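Local coordinates for iron Super-Oxide Dismutase (Plasmodium knowlesi, PDB 2AWP), which destroys superoxide radicals by converting them, probably with a bound iron ion, into hydrogen peroxide and molecular oxygen, at residues Ile3-Leu8 with Phe26-His31; His74-Asp79 with Trp185-Glu190; Asn105-Glu110 with Ala178-Val183. All blocks are in the same frame, centred on the assembly; numbering follows the deposited sequence.

Interaction 1. Residues Ile3-Leu8 with Phe26-His31; sequences IILPKL and FHYNKH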
loop_
_atom_site.group_PDB
_atom_site.type_symbol
_atom_site.label_atom_id
_atom_site.label_comp_id
_atom_site.label_asym_id
_atom_site.label_seq_id
_atom_site.Cartn_x
_atom_site.Cartn_y
_atom_site.Cartn_z
ATOM N N ILE A 3 16.898 -18.133 -6.885
ATOM C CA ILE A 3 16.620 -16.758 -7.386
ATOM C C ILE A 3 17.633 -15.763 -6.799
ATOM O O ILE A 3 17.813 -15.685 -5.583
ATOM C CB ILE A 3 15.141 -16.282 -7.127
ATOM C CG1 ILE A 3 14.104 -17.327 -7.584
ATOM C CG2 ILE A 3 14.859 -14.896 -7.776
ATOM C CD1 ILE A 3 13.986 -17.502 -9.081
ATOM N N ILE A 4 18.297 -15.023 -7.679
ATOM C CA ILE A 4 19.282 -14.021 -7.272
ATOM C C ILE A 4 18.784 -12.616 -7.549
ATOM O O ILE A 4 18.289 -12.342 -8.645
ATOM C CB ILE A 4 20.652 -14.225 -7.999
ATOM C CG1 ILE A 4 21.247 -15.608 -7.636
ATOM C CG2 ILE A 4 21.640 -13.088 -7.651
ATOM C CD1 ILE A 4 22.402 -16.098 -8.568
ATOM N N LEU A 5 18.934 -11.726 -6.567
ATOM C CA LEU A 5 18.660 -10.282 -6.735
ATOM C C LEU A 5 19.564 -9.645 -7.820
ATOM O O LEU A 5 20.776 -9.558 -7.649
ATOM C CB LEU A 5 18.840 -9.539 -5.395
ATOM C CG LEU A 5 18.508 -8.034 -5.404
ATOM C CD1 LEU A 5 17.011 -7.791 -5.691
ATOM C CD2 LEU A 5 18.961 -7.301 -4.087
ATOM N N PRO A 6 18.977 -9.199 -8.947
ATOM C CA PRO A 6 19.825 -8.542 -9.930
ATOM C C PRO A 6 20.359 -7.238 -9.420
ATOM O O PRO A 6 19.659 -6.506 -8.716
ATOM C CB PRO A 6 18.884 -8.308 -11.120
ATOM C CG PRO A 6 17.830 -9.328 -10.956
ATOM C CD PRO A 6 17.599 -9.350 -9.448
ATOM N N LYS A 7 21.609 -6.954 -9.768
ATOM C CA LYS A 7 22.239 -5.680 -9.424
ATOM C C LYS A 7 21.528 -4.489 -10.060
ATOM O O LYS A 7 21.000 -4.574 -11.180
ATOM C CB LYS A 7 23.718 -5.687 -9.864
ATOM C CG LYS A 7 24.616 -6.615 -9.054
ATOM C CD LYS A 7 24.785 -6.059 -7.648
ATOM C CE LYS A 7 25.853 -6.796 -6.859
ATOM N NZ LYS A 7 26.438 -5.921 -5.788
ATOM N N LEU A 8 21.528 -3.381 -9.328
ATOM C CA LEU A 8 21.291 -2.056 -9.909
ATOM C C LEU A 8 22.376 -1.731 -10.930
ATOM O O LEU A 8 23.545 -2.077 -10.742
ATOM C CB LEU A 8 21.299 -0.977 -8.823
ATOM C CG LEU A 8 20.282 -0.982 -7.671
ATOM C CD1 LEU A 8 20.555 0.176 -6.762
ATOM C CD2 LEU A 8 18.819 -0.910 -8.130
ATOM N N PHE A 26 16.760 1.486 1.459
ATOM C CA PHE A 26 15.615 0.699 1.956
ATOM C C PHE A 26 14.871 -0.083 0.850
ATOM O O PHE A 26 14.573 -1.273 0.994
ATOM C CB PHE A 26 14.647 1.588 2.778
ATOM C CG PHE A 26 15.177 1.986 4.131
ATOM C CD1 PHE A 26 15.042 1.140 5.218
ATOM C CD2 PHE A 26 15.857 3.197 4.307
ATOM C CE1 PHE A 26 15.565 1.487 6.487
ATOM C CE2 PHE A 26 16.395 3.567 5.574
ATOM C CZ PHE A 26 16.240 2.707 6.673
ATOM N N HIS A 27 14.619 0.587 -0.266
ATOM C CA HIS A 27 13.778 0.057 -1.318
ATOM C C HIS A 27 14.469 -1.129 -1.983
ATOM O O HIS A 27 13.869 -2.206 -2.104
ATOM C CB HIS A 27 13.485 1.169 -2.319
ATOM C CG HIS A 27 12.248 0.959 -3.142
ATOM N ND1 HIS A 27 11.742 1.942 -3.961
ATOM C CD2 HIS A 27 11.413 -0.101 -3.273
ATOM C CE1 HIS A 27 10.672 1.495 -4.585
ATOM N NE2 HIS A 27 10.463 0.260 -4.196
ATOM N N TYR A 28 15.746 -0.962 -2.319
ATOM C CA TYR A 28 16.511 -2.052 -2.958
ATOM C C TYR A 28 17.072 -3.090 -1.968
ATOM O O TYR A 28 16.840 -4.285 -2.123
ATOM C CB TYR A 28 17.630 -1.487 -3.845
ATOM C CG TYR A 28 18.473 -2.552 -4.518
ATOM C CD1 TYR A 28 17.950 -3.315 -5.567
ATOM C CD2 TYR A 28 19.783 -2.822 -4.074
ATOM C CE1 TYR A 28 18.729 -4.315 -6.219
ATOM C CE2 TYR A 28 20.566 -3.820 -4.701
ATOM C CZ TYR A 28 20.038 -4.550 -5.774
ATOM O OH TYR A 28 20.798 -5.536 -6.395
ATOM N N ASN A 29 17.801 -2.633 -0.954
ATOM C CA ASN A 29 18.484 -3.554 -0.029
ATOM C C ASN A 29 17.574 -4.166 1.033
ATOM O O ASN A 29 17.877 -5.232 1.568
ATOM C CB ASN A 29 19.710 -2.874 0.626
ATOM C CG ASN A 29 20.864 -2.649 -0.358
ATOM O OD1 ASN A 29 21.261 -3.541 -1.126
ATOM N ND2 ASN A 29 21.424 -1.435 -0.326
ATOM N N LYS A 30 16.442 -3.522 1.327
ATOM C CA LYS A 30 15.483 -4.095 2.273
ATOM C C LYS A 30 14.239 -4.731 1.598
ATOM O O LYS A 30 14.056 -5.940 1.650
ATOM C CB LYS A 30 15.109 -3.070 3.351
ATOM C CG LYS A 30 16.298 -2.459 4.086
ATOM C CD LYS A 30 17.176 -3.517 4.815
ATOM C CE LYS A 30 18.631 -2.995 4.913
ATOM N NZ LYS A 30 19.510 -3.859 5.768
ATOM N N HIS A 31 13.392 -3.912 0.966
ATOM C CA HIS A 31 12.204 -4.413 0.269
ATOM C C HIS A 31 12.512 -5.422 -0.834
ATOM O O HIS A 31 12.072 -6.580 -0.758
ATOM C CB HIS A 31 11.313 -3.240 -0.251
ATOM C CG HIS A 31 10.700 -2.418 0.850
ATOM N ND1 HIS A 31 9.605 -2.844 1.581
ATOM C CD2 HIS A 31 11.049 -1.212 1.368
ATOM C CE1 HIS A 31 9.268 -1.908 2.452
ATOM N NE2 HIS A 31 10.126 -0.908 2.344
HETATM O O HOH W 1 23.439 -3.308 -6.903
#

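Interaction 2. Residues His74-Asp79 with Trp185-Glu190; sequences HSFYWD and WNFANE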
loop_
_atom_site.group_PDB
_atom_site.type_symbol
_atom_site.label_atom_id
_atom_site.label_comp_id
_atom_site.label_asym_id
_atom_site.label_seq_id
_atom_site.Cartn_x
_atom_site.Cartn_y
_atom_site.Cartn_z
ATOM N N HIS A 74 10.209 -4.866 -9.481
ATOM C CA HIS A 74 11.229 -3.941 -8.960
ATOM C C HIS A 74 12.437 -3.864 -9.859
ATOM O O HIS A 74 12.989 -2.797 -10.081
ATOM C CB HIS A 74 11.636 -4.317 -7.528
ATOM C CG HIS A 74 10.643 -3.885 -6.515
ATOM N ND1 HIS A 74 9.508 -4.618 -6.226
ATOM C CD2 HIS A 74 10.559 -2.747 -5.789
ATOM C CE1 HIS A 74 8.789 -3.963 -5.332
ATOM N NE2 HIS A 74 9.407 -2.831 -5.056
ATOM N N SER A 75 12.862 -5.006 -10.377
ATOM C CA SER A 75 13.969 -4.990 -11.320
ATOM C C SER A 75 13.664 -4.155 -12.566
ATOM O O SER A 75 14.507 -3.387 -13.026
ATOM C CB SER A 75 14.382 -6.404 -11.672
ATOM O OG SER A 75 15.077 -6.946 -10.568
ATOM N N PHE A 76 12.445 -4.298 -13.074
ATOM C CA PHE A 76 11.934 -3.500 -14.192
ATOM C C PHE A 76 11.857 -2.007 -13.826
ATOM O O PHE A 76 12.132 -1.150 -14.649
ATOM C CB PHE A 76 10.566 -4.052 -14.635
ATOM C CG PHE A 76 10.186 -3.687 -16.067
ATOM C CD1 PHE A 76 10.709 -4.405 -17.140
ATOM C CD2 PHE A 76 9.314 -2.637 -16.326
ATOM C CE1 PHE A 76 10.364 -4.098 -18.451
ATOM C CE2 PHE A 76 8.960 -2.318 -17.634
ATOM C CZ PHE A 76 9.492 -3.047 -18.705
ATOM N N TYR A 77 11.480 -1.710 -12.584
ATOM C CA TYR A 77 11.464 -0.363 -12.045
ATOM C C TYR A 77 12.862 0.282 -11.993
ATOM O O TYR A 77 13.046 1.403 -12.469
ATOM C CB TYR A 77 10.818 -0.394 -10.661
ATOM C CG TYR A 77 10.828 0.897 -9.857
ATOM C CD1 TYR A 77 10.117 2.024 -10.287
ATOM C CD2 TYR A 77 11.520 0.970 -8.639
ATOM C CE1 TYR A 77 10.116 3.205 -9.537
ATOM C CE2 TYR A 77 11.525 2.145 -7.870
ATOM C CZ TYR A 77 10.805 3.256 -8.317
ATOM O OH TYR A 77 10.778 4.426 -7.565
ATOM N N TRP A 78 13.836 -0.434 -11.443
ATOM C CA TRP A 78 15.211 0.079 -11.360
ATOM C C TRP A 78 15.790 0.344 -12.759
ATOM O O TRP A 78 16.404 1.386 -12.979
ATOM C CB TRP A 78 16.117 -0.895 -10.563
ATOM C CG TRP A 78 15.651 -1.085 -9.128
ATOM C CD1 TRP A 78 15.403 -2.256 -8.498
ATOM C CD2 TRP A 78 15.350 -0.049 -8.183
ATOM N NE1 TRP A 78 14.960 -2.026 -7.212
ATOM C CE2 TRP A 78 14.921 -0.676 -6.999
ATOM C CE3 TRP A 78 15.396 1.357 -8.229
ATOM C CZ2 TRP A 78 14.535 0.054 -5.861
ATOM C CZ3 TRP A 78 15.037 2.081 -7.097
ATOM C CH2 TRP A 78 14.597 1.427 -5.935
ATOM N N ASP A 79 15.595 -0.621 -13.669
ATOM C CA ASP A 79 16.038 -0.531 -15.068
ATOM C C ASP A 79 15.317 0.535 -15.885
ATOM O O ASP A 79 15.863 1.045 -16.891
ATOM C CB ASP A 79 15.956 -1.902 -15.751
ATOM C CG ASP A 79 16.844 -2.922 -15.088
ATOM O OD1 ASP A 79 17.586 -2.546 -14.138
ATOM O OD2 ASP A 79 16.788 -4.106 -15.507
ATOM N N TRP A 185 14.925 6.130 -21.254
ATOM C CA TRP A 185 14.407 5.872 -22.606
ATOM C C TRP A 185 15.198 4.797 -23.331
ATOM O O TRP A 185 14.652 4.112 -24.190
ATOM C CB TRP A 185 14.394 7.163 -23.416
ATOM C CG TRP A 185 13.568 8.237 -22.760
ATOM C CD1 TRP A 185 14.019 9.442 -22.238
ATOM C CD2 TRP A 185 12.164 8.202 -22.524
ATOM N NE1 TRP A 185 12.963 10.163 -21.724
ATOM C CE2 TRP A 185 11.813 9.428 -21.889
ATOM C CE3 TRP A 185 11.150 7.260 -22.803
ATOM C CZ2 TRP A 185 10.490 9.727 -21.517
ATOM C CZ3 TRP A 185 9.835 7.562 -22.439
ATOM C CH2 TRP A 185 9.518 8.794 -21.814
ATOM N N ASN A 186 16.472 4.622 -22.972
ATOM C CA ASN A 186 17.236 3.521 -23.545
ATOM C C ASN A 186 16.599 2.183 -23.173
ATOM O O ASN A 186 16.470 1.296 -24.025
ATOM C CB ASN A 186 18.726 3.566 -23.147
ATOM C CG ASN A 186 19.372 4.881 -23.495
ATOM O OD1 ASN A 186 19.207 5.381 -24.603
ATOM N ND2 ASN A 186 20.076 5.481 -22.533
ATOM N N PHE A 187 16.212 2.030 -21.906
ATOM C CA PHE A 187 15.467 0.829 -21.486
ATOM C C PHE A 187 14.150 0.670 -22.246
ATOM O O PHE A 187 13.837 -0.433 -22.721
ATOM C CB PHE A 187 15.196 0.810 -19.963
ATOM C CG PHE A 187 14.721 -0.542 -19.440
ATOM C CD1 PHE A 187 15.482 -1.702 -19.659
ATOM C CD2 PHE A 187 13.527 -0.641 -18.691
ATOM C CE1 PHE A 187 15.073 -2.957 -19.151
ATOM C CE2 PHE A 187 13.081 -1.883 -18.203
ATOM C CZ PHE A 187 13.862 -3.055 -18.438
ATOM N N ALA A 188 13.370 1.752 -22.348
ATOM C CA ALA A 188 12.092 1.709 -23.076
ATOM C C ALA A 188 12.301 1.199 -24.527
ATOM O O ALA A 188 11.498 0.416 -25.046
ATOM C CB ALA A 188 11.474 3.090 -23.119
ATOM N N ASN A 189 13.373 1.675 -25.159
ATOM C CA ASN A 189 13.716 1.333 -26.552
ATOM C C ASN A 189 14.047 -0.131 -26.692
ATOM O O ASN A 189 13.619 -0.787 -27.627
ATOM C CB ASN A 189 14.883 2.190 -27.030
ATOM C CG ASN A 189 14.421 3.509 -27.581
ATOM O OD1 ASN A 189 13.310 3.617 -28.068
ATOM N ND2 ASN A 189 15.271 4.519 -27.513
ATOM N N GLU A 190 14.781 -0.642 -25.718
ATOM C CA GLU A 190 15.108 -2.041 -25.698
ATOM C C GLU A 190 13.844 -2.904 -25.583
ATOM O O GLU A 190 13.706 -3.918 -26.287
ATOM C CB GLU A 190 16.063 -2.310 -24.555
ATOM C CG GLU A 190 16.311 -3.769 -24.316
ATOM C CD GLU A 190 17.230 -4.006 -23.129
ATOM O OE1 GLU A 190 17.712 -3.024 -22.520
ATOM O OE2 GLU A 190 17.453 -5.191 -22.805
#

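Interaction 3. Residues Asn105-Glu110 with Ala178-Val183; sequences NNFKNE and AWWNLV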
loop_
_atom_site.group_PDB
_atom_site.type_symbol
_atom_site.label_atom_id
_atom_site.label_comp_id
_atom_site.label_asym_id
_atom_site.label_seq_id
_atom_site.Cartn_x
_atom_site.Cartn_y
_atom_site.Cartn_z
ATOM N N ASN A 105 4.373 15.382 -24.170
ATOM C CA ASN A 105 3.626 16.067 -23.095
ATOM C C ASN A 105 2.267 15.454 -22.789
ATOM O O ASN A 105 1.855 15.381 -21.621
ATOM C CB ASN A 105 3.486 17.574 -23.324
ATOM C CG ASN A 105 4.733 18.357 -22.887
ATOM O OD1 ASN A 105 4.961 19.479 -23.354
ATOM N ND2 ASN A 105 5.569 17.756 -22.006
ATOM N N ASN A 106 1.552 15.028 -23.826
ATOM C CA ASN A 106 0.290 14.331 -23.611
ATOM C C ASN A 106 0.536 13.061 -22.814
ATOM O O ASN A 106 -0.163 12.806 -21.831
ATOM C CB ASN A 106 -0.446 14.032 -24.929
ATOM C CG ASN A 106 -0.966 15.311 -25.619
ATOM O OD1 ASN A 106 -0.981 16.399 -25.024
ATOM N ND2 ASN A 106 -1.358 15.185 -26.887
ATOM N N PHE A 107 1.513 12.259 -23.235
ATOM C CA PHE A 107 1.808 11.018 -22.520
ATOM C C PHE A 107 2.154 11.304 -21.036
ATOM O O PHE A 107 1.625 10.650 -20.117
ATOM C CB PHE A 107 2.918 10.219 -23.219
ATOM C CG PHE A 107 3.568 9.209 -22.331
ATOM C CD1 PHE A 107 2.862 8.097 -21.892
ATOM C CD2 PHE A 107 4.883 9.396 -21.890
ATOM C CE1 PHE A 107 3.464 7.178 -21.006
ATOM C CE2 PHE A 107 5.500 8.474 -21.043
ATOM C CZ PHE A 107 4.791 7.360 -20.608
ATOM N N LYS A 108 3.022 12.299 -20.826
ATOM C CA LYS A 108 3.519 12.675 -19.497
ATOM C C LYS A 108 2.364 13.068 -18.576
ATOM O O LYS A 108 2.306 12.649 -17.396
ATOM C CB LYS A 108 4.496 13.857 -19.642
ATOM C CG LYS A 108 5.109 14.325 -18.338
ATOM C CD LYS A 108 6.378 15.127 -18.621
ATOM C CE LYS A 108 6.823 15.867 -17.387
ATOM N NZ LYS A 108 7.949 16.755 -17.734
ATOM N N ASN A 109 1.435 13.857 -19.128
ATOM C CA ASN A 109 0.229 14.269 -18.415
ATOM C C ASN A 109 -0.678 13.129 -17.987
ATOM O O ASN A 109 -1.078 13.077 -16.822
ATOM C CB ASN A 109 -0.544 15.337 -19.181
ATOM C CG ASN A 109 0.173 16.688 -19.153
ATOM O OD1 ASN A 109 1.049 16.914 -18.316
ATOM N ND2 ASN A 109 -0.182 17.583 -20.078
ATOM N N GLU A 110 -1.004 12.228 -18.923
ATOM C CA GLU A 110 -1.849 11.086 -18.601
ATOM C C GLU A 110 -1.145 10.127 -17.639
ATOM O O GLU A 110 -1.757 9.672 -16.699
ATOM C CB GLU A 110 -2.279 10.333 -19.859
ATOM C CG GLU A 110 -2.823 11.255 -20.945
ATOM C CD GLU A 110 -3.105 10.530 -22.269
ATOM O OE1 GLU A 110 -3.313 9.268 -22.249
ATOM O OE2 GLU A 110 -3.083 11.252 -23.306
ATOM N N ALA A 178 9.371 14.404 -9.935
ATOM C CA ALA A 178 10.808 14.172 -9.860
ATOM C C ALA A 178 11.279 12.956 -10.704
ATOM O O ALA A 178 12.404 12.922 -11.248
ATOM C CB ALA A 178 11.226 14.022 -8.388
ATOM N N TRP A 179 10.399 11.965 -10.796
ATOM C CA TRP A 179 10.655 10.710 -11.499
ATOM C C TRP A 179 10.905 10.932 -13.003
ATOM O O TRP A 179 11.699 10.200 -13.607
ATOM C CB TRP A 179 9.477 9.767 -11.281
ATOM C CG TRP A 179 9.649 8.431 -11.957
ATOM C CD1 TRP A 179 10.313 7.337 -11.459
ATOM C CD2 TRP A 179 9.143 8.049 -13.242
ATOM N NE1 TRP A 179 10.249 6.295 -12.359
ATOM C CE2 TRP A 179 9.531 6.704 -13.459
ATOM C CE3 TRP A 179 8.394 8.713 -14.233
ATOM C CZ2 TRP A 179 9.198 6.005 -14.626
ATOM C CZ3 TRP A 179 8.063 8.011 -15.388
ATOM C CH2 TRP A 179 8.483 6.673 -15.581
ATOM N N TRP A 180 10.244 11.949 -13.586
ATOM C CA TRP A 180 10.482 12.354 -14.979
ATOM C C TRP A 180 11.949 12.704 -15.276
ATOM O O TRP A 180 12.419 12.540 -16.407
ATOM C CB TRP A 180 9.479 13.451 -15.427
ATOM C CG TRP A 180 8.051 12.888 -15.442
ATOM C CD1 TRP A 180 7.068 13.122 -14.519
ATOM C CD2 TRP A 180 7.495 11.944 -16.384
ATOM N NE1 TRP A 180 5.941 12.401 -14.829
ATOM C CE2 TRP A 180 6.163 11.678 -15.968
ATOM C CE3 TRP A 180 7.996 11.295 -17.524
ATOM C CZ2 TRP A 180 5.299 10.801 -16.677
ATOM C CZ3 TRP A 180 7.140 10.433 -18.252
ATOM C CH2 TRP A 180 5.809 10.194 -17.817
ATOM N N ASN A 181 12.705 13.090 -14.240
ATOM C CA ASN A 181 14.151 13.346 -14.388
ATOM C C ASN A 181 14.999 12.075 -14.492
ATOM O O ASN A 181 16.187 12.149 -14.788
ATOM C CB ASN A 181 14.662 14.165 -13.209
ATOM C CG ASN A 181 13.989 15.516 -13.103
ATOM O OD1 ASN A 181 14.167 16.357 -13.969
ATOM N ND2 ASN A 181 13.217 15.729 -12.045
ATOM N N LEU A 182 14.388 10.926 -14.243
ATOM C CA LEU A 182 15.101 9.639 -14.121
ATOM C C LEU A 182 14.743 8.608 -15.190
ATOM O O LEU A 182 15.523 7.673 -15.426
ATOM C CB LEU A 182 14.801 9.030 -12.747
ATOM C CG LEU A 182 15.139 9.847 -11.489
ATOM C CD1 LEU A 182 14.632 9.065 -10.255
ATOM C CD2 LEU A 182 16.654 10.153 -11.383
ATOM N N VAL A 183 13.596 8.803 -15.845
ATOM C CA VAL A 183 13.079 7.895 -16.889
ATOM C C VAL A 183 14.136 7.503 -17.907
ATOM O O VAL A 183 14.731 8.361 -18.556
ATOM C CB VAL A 183 11.890 8.510 -17.703
ATOM C CG1 VAL A 183 11.345 7.466 -18.705
ATOM C CG2 VAL A 183 10.812 8.951 -16.814
#

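Interaction 1. Residues Ile3-Leu8 with Phe26-His31
Leu8 lies over one face of the Tyr28 ring, its CG 3.8 Å from the ring centroid and almost on the ring normal, a CH-pi contact in which CD2 also comes down on CD1 of the tyrosine. At the phenolic edge, in the plane of the ring, sits the carbonyl oxygen of Pro6. Leu5 meets this end obliquely, its CD2 3.4 Å from Tyr28 CZ. The phenol is therefore held between two leucines and the backbone that joins them.

Tyr28 OH donates to Pro6 O at 2.8 Å, standing above the carbonyl plane with a C=O...O angle of 117°. The ring reaches that oxygen because Tyr28 CG is anti to its own backbone N (chi1 179°), which points the phenol away from the helix toward segment 3-8. A water accepts from Leu8 N at 3.1 Å and donates a weak hydrogen bond to Tyr28 OH at 3.5 Å. Trp78 of helix 62-79 meets the Tyr28 ring edge-to-face and also touches Leu8.

One turn away along helix 21-43, His31 is hydrogen-bonded to Tyr165 of the second subunit. His27, next to Tyr28 in sequence, is probably an iron ligand. The contact lays the N-terminal segment 3-8 along helix 21-43, with Pro6 also touching Ser75 of helix 62-79, in the alpha-hairpin domain of iron/manganese superoxide dismutases.

Interaction 2. Residues His74-Asp79 with Trp185-Glu190
With CG anti to the backbone N in both Phe76 (chi1 -158°) and Phe187 (chi1 -167°), the two rings are extended from their helices until they meet. The edge of Phe187 is directed at the face of Phe76 in a T-shaped pair, centroids 5.0 Å apart and planes at 63°. CE2 of Phe187 leads the approach: it lies over the Phe76 ring, displaced toward the rim, and comes within 3.5 Å of Phe76 CE1.

Asp79 occupies a face of the Phe187 ring. Its CB stands over the middle, 3.6 Å from the centroid, a CH-pi contact, and its backbone O approaches Phe187 CB at 3.2 Å. The methylene and the backbone carbonyl, rather than the carboxylate, do the packing; the carboxylate is turned steeply to the ring, and its OD2 forms a salt bridge with Lys9.

Phe76 is further stacked on Trp72 and packs against Pro153 and Thr156 of strand 151-158. The C-terminal end of helix 62-79, a helix that also carries the probable iron ligand His74, is in this way joined to the first turns of helix 185-196, whose Trp185 and Ala188 pack on helix 92-101.

Interaction 3. Residues Asn105-Glu110 with Ala178-Val183
Lys108 slides along the indole of Trp180 in the CH-pi part of the contact, its CG over the centre of the six-membered ring, 3.8 Å from the centroid and 15° off the normal. The chain is extended beyond CG, and this carries CE on to the five-membered ring, where it lies 3.8 Å from Trp180 CG. It is thus the methylenes that cover this face of the indole, while the carbonyl oxygen of Lys108 packs 3.6 Å from Trp180 CZ2. The opposite face is taken by Trp179: Trp179 CE3 stands over the centre of the Trp180 ring, so the indole is held between its neighbour in sequence and a lysine of helix 104-117.

Aromatic contact is made at the rim. Phe107 CE2 approaches the edge of the Trp180 ring in its plane, 3.7 Å from CH2, with the two rings nearly perpendicular at 86°. The meeting is oblique as seen from Phe107, with the ring centroids 5.7 Å apart. Phe107 also packs on Ile97 and Phe101 of helix 92-101 and on Ile136 of strand 134-140.

In the C-terminal domain of this iron/manganese superoxide dismutase, the contact brings helix 104-117 against segment 178-183, at the C-terminal side of helix 172-179 and away from the metal site.

Polar interactions lie around the indole. Trp180 NE1 is hydrogen-bonded to Ser112 OG, which also bonds to Lys108 O, so one hydroxyl links the tryptophan to the helix backbone. Within segment 178-183, Ala178 O accepts from both the backbone N and ND2 of Asn181, each at 3.0 Å and from the same face of its plane; the side-chain bond is bent, with an angle of 139° at the hydrogen.

Interaction 1 is a surface contact inside the alpha-hairpin domain, interaction 3 a buried one inside the C-terminal domain, and they lie on opposite sides of the chain's centre, about 25 Å apart between their centres. Interaction 2, partly buried, joins the two domains and touches both others: Trp78 meets Leu8 and His27 of interaction 1, while Trp185 and Tyr77 approach Phe107 and Trp179 of interaction 3. A direct hydrogen bond joins the two segments in interaction 1 alone; the other two rest on aromatic and CH-pi packing. Helix 62-79 borders both interactions 1 and 2, where the probable iron ligands His27 and His74 meet; interaction 3 lies away from the metal site.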